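Side-chain contacts in SusD homolog (Bacteroides thetaiotaomicron VPI-5482, PDB 3FDH), which probably binds sugars at the outer membrane, as a SusD/RagB-family protein of a glycan-uptake system: residues Gly253-Asn256 with Ser257-Phe261; Gly318-Ala321 with Phe322-Ala325. All blocks are in the same frame, centred on the assembly; numbering follows the deposited sequence.

Contact 1 is the C-terminal end of helix 250-258 with the residues that follow it. Contact 2 is the short strand 319-320 and the 3-10 turn after it. Some sixty residues separate them along the chain, yet their centres lie about 10 Å apart and they touch. Tyr255 of contact 1 is the main link. Its CG packs 3.5 Å from Val323 CB, and its ring meets the Tyr324 ring edge-to-face. Ile319 CG2 lies 3.6 Å from Phe261 O and close to the Tyr255 hydroxyl. Both contacts lie on the same side of the chain's centre. Together they join the end of helix 250-258 to the turn after strand 319-320 by packing.

Contact 1 of 2, residues Gly253-Asn256 with Ser257-Phe261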
ATOM      1  N   GLY A 253       3.485   9.600 -11.309  1.00 31.29           N
ATOM      2  CA  GLY A 253       3.070  10.994 -11.275  1.00 30.28           C
ATOM      3  C   GLY A 253       3.915  11.835 -10.369  1.00 29.51           C
ATOM      4  O   GLY A 253       4.326  12.956 -10.717  1.00 28.81           O
ATOM      5  N   PHE A 254       4.170  11.303  -9.189  1.00 29.09           N
ATOM      6  CA  PHE A 254       5.025  11.983  -8.220  1.00 28.46           C
ATOM      7  C   PHE A 254       6.405  12.235  -8.786  1.00 28.61           C
ATOM      8  O   PHE A 254       6.925  13.341  -8.706  1.00 29.59           O
ATOM      9  CB  PHE A 254       5.177  11.213  -6.908  1.00 28.80           C
ATOM     10  CG  PHE A 254       6.260  11.790  -6.026  1.00 29.65           C
ATOM     11  CD1 PHE A 254       6.027  12.927  -5.278  1.00 33.02           C
ATOM     12  CD2 PHE A 254       7.537  11.226  -6.006  1.00 34.14           C
ATOM     13  CE1 PHE A 254       7.036  13.473  -4.505  1.00 28.49           C
ATOM     14  CE2 PHE A 254       8.545  11.782  -5.243  1.00 31.90           C
ATOM     15  CZ  PHE A 254       8.294  12.891  -4.496  1.00 30.80           C
ATOM     16  N   TYR A 255       6.990  11.215  -9.387  1.00 28.02           N
ATOM     17  CA  TYR A 255       8.343  11.356  -9.951  1.00 28.80           C
ATOM     18  C   TYR A 255       8.353  12.299 -11.151  1.00 27.85           C
ATOM     19  O   TYR A 255       9.301  13.032 -11.410  1.00 28.47           O
ATOM     20  CB  TYR A 255       8.961   9.996 -10.341  1.00 28.43           C
ATOM     21  CG  TYR A 255      10.402  10.180 -10.755  1.00 27.55           C
ATOM     22  CD1 TYR A 255      11.413  10.276  -9.804  1.00 26.70           C
ATOM     23  CD2 TYR A 255      10.757  10.252 -12.096  1.00 27.01           C
ATOM     24  CE1 TYR A 255      12.726  10.495 -10.166  1.00 28.20           C
ATOM     25  CE2 TYR A 255      12.059  10.487 -12.471  1.00 28.04           C
ATOM     26  CZ  TYR A 255      13.043  10.610 -11.505  1.00 28.02           C
ATOM     27  OH  TYR A 255      14.342  10.821 -11.916  1.00 29.47           O
ATOM     28  N   ASN A 256       7.253  12.270 -11.877  1.00 29.70           N
ATOM     29  CA  ASN A 256       7.125  13.059 -13.092  1.00 31.13           C
ATOM     30  C   ASN A 256       7.044  14.515 -12.724  1.00 30.40           C
ATOM     31  O   ASN A 256       7.554  15.370 -13.440  1.00 31.38           O
ATOM     32  CB  ASN A 256       5.891  12.633 -13.858  1.00 30.26           C
ATOM     33  CG  ASN A 256       5.673  13.432 -15.101  1.00 34.48           C
ATOM     34  OD1 ASN A 256       4.719  14.224 -15.163  1.00 34.17           O
ATOM     35  ND2 ASN A 256       6.546  13.246 -16.110  1.00 28.47           N
ATOM     36  N   SER A 257       6.425  14.775 -11.576  1.00 30.96           N
ATOM     37  CA  SER A 257       6.196  16.138 -11.066  1.00 31.75           C
ATOM     38  C   SER A 257       7.293  16.690 -10.173  1.00 31.14           C
ATOM     39  O   SER A 257       7.518  17.903 -10.148  1.00 31.98           O
ATOM     40  CB  SER A 257       4.903  16.213 -10.254  1.00 32.91           C
ATOM     41  OG  SER A 257       3.790  16.098 -11.131  1.00 35.82           O
ATOM     42  N   ARG A 258       7.950  15.796  -9.449  1.00 29.85           N
ATOM     43  CA  ARG A 258       8.924  16.167  -8.416  1.00 30.53           C
ATOM     44  C   ARG A 258      10.320  15.600  -8.546  1.00 30.65           C
ATOM     45  O   ARG A 258      11.250  16.104  -7.919  1.00 30.91           O
ATOM     46  CB  ARG A 258       8.374  15.760  -7.040  1.00 31.20           C
ATOM     47  CG  ARG A 258       7.008  16.314  -6.773  1.00 35.04           C
ATOM     48  CD  ARG A 258       7.099  17.808  -6.679  1.00 40.29           C
ATOM     49  NE  ARG A 258       5.841  18.439  -7.051  1.00 46.71           N
ATOM     50  CZ  ARG A 258       5.762  19.681  -7.517  1.00 52.61           C
ATOM     51  NH1 ARG A 258       6.886  20.421  -7.666  1.00 45.88           N
ATOM     52  NH2 ARG A 258       4.573  20.177  -7.836  1.00 54.01           N
ATOM     53  N   ALA A 259      10.475  14.578  -9.362  1.00 29.81           N
ATOM     54  CA  ALA A 259      11.759  13.905  -9.549  1.00 30.15           C
ATOM     55  C   ALA A 259      12.400  13.687  -8.179  1.00 29.96           C
ATOM     56  O   ALA A 259      13.597  13.821  -8.002  1.00 30.67           O
ATOM     57  CB  ALA A 259      12.681  14.740 -10.460  1.00 29.62           C
ATOM     58  N   GLY A 260      11.586  13.276  -7.219  1.00 29.60           N
ATOM     59  CA  GLY A 260      12.005  13.258  -5.819  1.00 28.98           C
ATOM     60  C   GLY A 260      12.469  12.007  -5.143  1.00 29.55           C
ATOM     61  O   GLY A 260      12.712  12.006  -3.940  1.00 28.91           O
ATOM     62  N   PHE A 261      12.591  10.959  -5.925  1.00 28.05           N
ATOM     63  CA  PHE A 261      13.086   9.650  -5.465  1.00 29.74           C
ATOM     64  C   PHE A 261      14.423   9.277  -6.096  1.00 29.56           C
ATOM     65  O   PHE A 261      14.717   9.592  -7.236  1.00 31.67           O
ATOM     66  CB  PHE A 261      12.159   8.505  -5.867  1.00 28.83           C
ATOM     67  CG  PHE A 261      10.842   8.441  -5.134  1.00 29.79           C
ATOM     68  CD1 PHE A 261      10.759   8.579  -3.774  1.00 38.69           C
ATOM     69  CD2 PHE A 261       9.700   8.132  -5.839  1.00 38.05           C
ATOM     70  CE1 PHE A 261       9.545   8.456  -3.144  1.00 40.25           C
ATOM     71  CE2 PHE A 261       8.495   7.990  -5.214  1.00 39.56           C
ATOM     72  CZ  PHE A 261       8.416   8.148  -3.874  1.00 33.72           C
TER
HETATM   73  O   HOH W   1       2.781  14.410 -13.076  1.00 33.84           O
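The backbone of Gly253-Asn256 runs on helically into Ser257 and Arg258, with i to i+4 bonds from Ser257 N to Gly253 O (2.9 Å) and from Arg258 N to Phe254 O (2.8 Å). Ala259 N is hydrogen-bonded to Tyr255 O at 2.8 Å. Ala259 then leaves the helix with positive phi (45°). Residues 253-261 form the C-terminus of helix 250-258 and lead into strand 261-263. Phe254 has CG anti to its N (chi1 169°), which sets the ring out from the helix, beside Arg258 and near Gly260 and Phe261. Arg258 CB sits over one face of that ring, 4.0 Å from its centroid. An edge of the same ring points at the face of Phe261, with CD2 of Phe254 3.5 Å from CE2 of Phe261 and the planes at 53°. A serine in place of Phe254 would probably leave the Phe261 face without its aromatic partner and Arg258 CB and CG without the ring they pack on. Tyr255 takes Ala259 CA over one face, 3.9 Å from the ring centroid, while Phe261 O lies at the ring's edge. On the exposed side, one water donates to Gly253 O and Asn256 OD1 and accepts from Ser257 OG, 2.8 Å away.

Contact 2 of 2, residues Gly318-Ala321 with Phe322-Ala325; sequences GISA and FVYA
The Tyr324 ring receives Ile319 at its edge: CD1 lies in the ring plane, 3.4 Å from CE2, and the two side chains meet at about a right angle. The Phe322 ring has Ser320 OG at its edge, near its plane, 3.8 Å from CD2. From outside these segments, Trp425 meets the Phe322 ring edge-to-face. Ile319 CG1 stands between the backbone N and the carbonyl carbon (chi1 53°). From there the extended chain (chi2 170°) carries CD1 forward to Tyr324. The same methyl also packs against Val323 CG2 at 3.5 Å, so one branch end serves two residues. Ser320 OG lies 3.6 Å from Phe322 CB and 3.7 Å from Val323 CG1. Its polar partner is Glu52 OE2, to which it is hydrogen-bonded; this satisfies a buried hydroxyl. Tyr324 OH is likewise bonded to Arg292 NH2. In the backbone, Tyr324 N donates to Ala321 O at 3.1 Å. A weak bond of 3.4 Å joins Val323 N to Ser320 O. Such i to i+3 bonds are those of a 3-10 turn, here buried and directly following strand 319-320, which pairs antiparallel with strand 283-284.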
ATOM      1  N   GLY A 318      20.605   7.662  -9.131  1.00 27.27           N
ATOM      2  CA  GLY A 318      19.909   6.695  -9.952  1.00 28.28           C
ATOM      3  C   GLY A 318      18.545   6.451  -9.362  1.00 29.64           C
ATOM      4  O   GLY A 318      18.193   7.002  -8.314  1.00 30.45           O
ATOM      5  N   ILE A 319      17.787   5.590 -10.025  1.00 29.18           N
ATOM      6  CA  ILE A 319      16.404   5.390  -9.661  1.00 29.31           C
ATOM      7  C   ILE A 319      15.937   3.964  -9.832  1.00 28.00           C
ATOM      8  O   ILE A 319      16.589   3.181 -10.467  1.00 29.18           O
ATOM      9  CB  ILE A 319      15.478   6.255 -10.581  1.00 28.48           C
ATOM     10  CG1 ILE A 319      15.791   5.966 -12.057  1.00 28.49           C
ATOM     11  CG2 ILE A 319      15.587   7.780 -10.226  1.00 25.13           C
ATOM     12  CD1 ILE A 319      14.843   6.534 -13.103  1.00 27.17           C
ATOM     13  N   SER A 320      14.794   3.653  -9.208  1.00 28.43           N
ATOM     14  CA  SER A 320      14.125   2.392  -9.497  1.00 28.77           C
ATOM     15  C   SER A 320      13.418   2.549 -10.858  1.00 28.39           C
ATOM     16  O   SER A 320      12.973   3.636 -11.221  1.00 28.38           O
ATOM     17  CB  SER A 320      13.114   1.988  -8.419  1.00 30.03           C
ATOM     18  OG  SER A 320      11.958   2.822  -8.423  1.00 31.41           O
ATOM     19  N   ALA A 321      13.293   1.449 -11.583  1.00 27.39           N
ATOM     20  CA  ALA A 321      12.612   1.430 -12.891  1.00 28.12           C
ATOM     21  C   ALA A 321      11.146   1.881 -12.749  1.00 29.02           C
ATOM     22  O   ALA A 321      10.516   2.446 -13.657  1.00 28.94           O
ATOM     23  CB  ALA A 321      12.683   0.005 -13.494  1.00 27.34           C
ATOM     24  N   PHE A 322      10.664   1.667 -11.540  1.00 28.44           N
ATOM     25  CA  PHE A 322       9.248   1.863 -11.185  1.00 29.64           C
ATOM     26  C   PHE A 322       8.730   3.306 -11.323  1.00 30.52           C
ATOM     27  O   PHE A 322       7.543   3.534 -11.558  1.00 28.13           O
ATOM     28  CB  PHE A 322       8.970   1.348  -9.774  1.00 30.00           C
ATOM     29  CG  PHE A 322       9.215  -0.124  -9.627  1.00 28.50           C
ATOM     30  CD1 PHE A 322       8.435  -1.033 -10.321  1.00 27.82           C
ATOM     31  CD2 PHE A 322      10.287  -0.582  -8.863  1.00 30.13           C
ATOM     32  CE1 PHE A 322       8.673  -2.375 -10.198  1.00 25.60           C
ATOM     33  CE2 PHE A 322      10.546  -1.909  -8.746  1.00 29.22           C
ATOM     34  CZ  PHE A 322       9.737  -2.827  -9.424  1.00 19.76           C
ATOM     35  N   VAL A 323       9.642   4.266 -11.223  1.00 29.53           N
ATOM     36  CA  VAL A 323       9.250   5.667 -11.310  1.00 28.32           C
ATOM     37  C   VAL A 323       8.785   6.028 -12.736  1.00 28.48           C
ATOM     38  O   VAL A 323       8.161   7.058 -12.943  1.00 28.64           O
ATOM     39  CB  VAL A 323      10.368   6.634 -10.798  1.00 26.05           C
ATOM     40  CG1 VAL A 323      10.816   6.281  -9.312  1.00 26.78           C
ATOM     41  CG2 VAL A 323      11.562   6.701 -11.783  1.00 24.79           C
ATOM     42  N   TYR A 324       9.086   5.174 -13.722  1.00 27.51           N
ATOM     43  CA  TYR A 324       8.680   5.395 -15.124  1.00 27.56           C
ATOM     44  C   TYR A 324       7.549   4.481 -15.606  1.00 27.86           C
ATOM     45  O   TYR A 324       7.254   4.381 -16.806  1.00 28.05           O
ATOM     46  CB  TYR A 324       9.899   5.304 -16.057  1.00 27.96           C
ATOM     47  CG  TYR A 324      10.686   6.601 -16.048  1.00 28.58           C
ATOM     48  CD1 TYR A 324      10.189   7.734 -16.674  1.00 29.75           C
ATOM     49  CD2 TYR A 324      11.906   6.696 -15.401  1.00 28.70           C
ATOM     50  CE1 TYR A 324      10.891   8.922 -16.640  1.00 28.83           C
ATOM     51  CE2 TYR A 324      12.596   7.884 -15.341  1.00 26.49           C
ATOM     52  CZ  TYR A 324      12.081   8.993 -15.954  1.00 25.44           C
ATOM     53  OH  TYR A 324      12.808  10.174 -15.931  1.00 33.49           O
ATOM     54  N   ALA A 325       6.909   3.807 -14.653  1.00 27.71           N
ATOM     55  CA  ALA A 325       5.813   2.836 -14.943  1.00 28.28           C
ATOM     56  C   ALA A 325       4.494   3.594 -15.113  1.00 27.71           C
ATOM     57  O   ALA A 325       3.572   3.451 -14.337  1.00 29.34           O
ATOM     58  CB  ALA A 325       5.687   1.793 -13.805  1.00 28.84           C
TER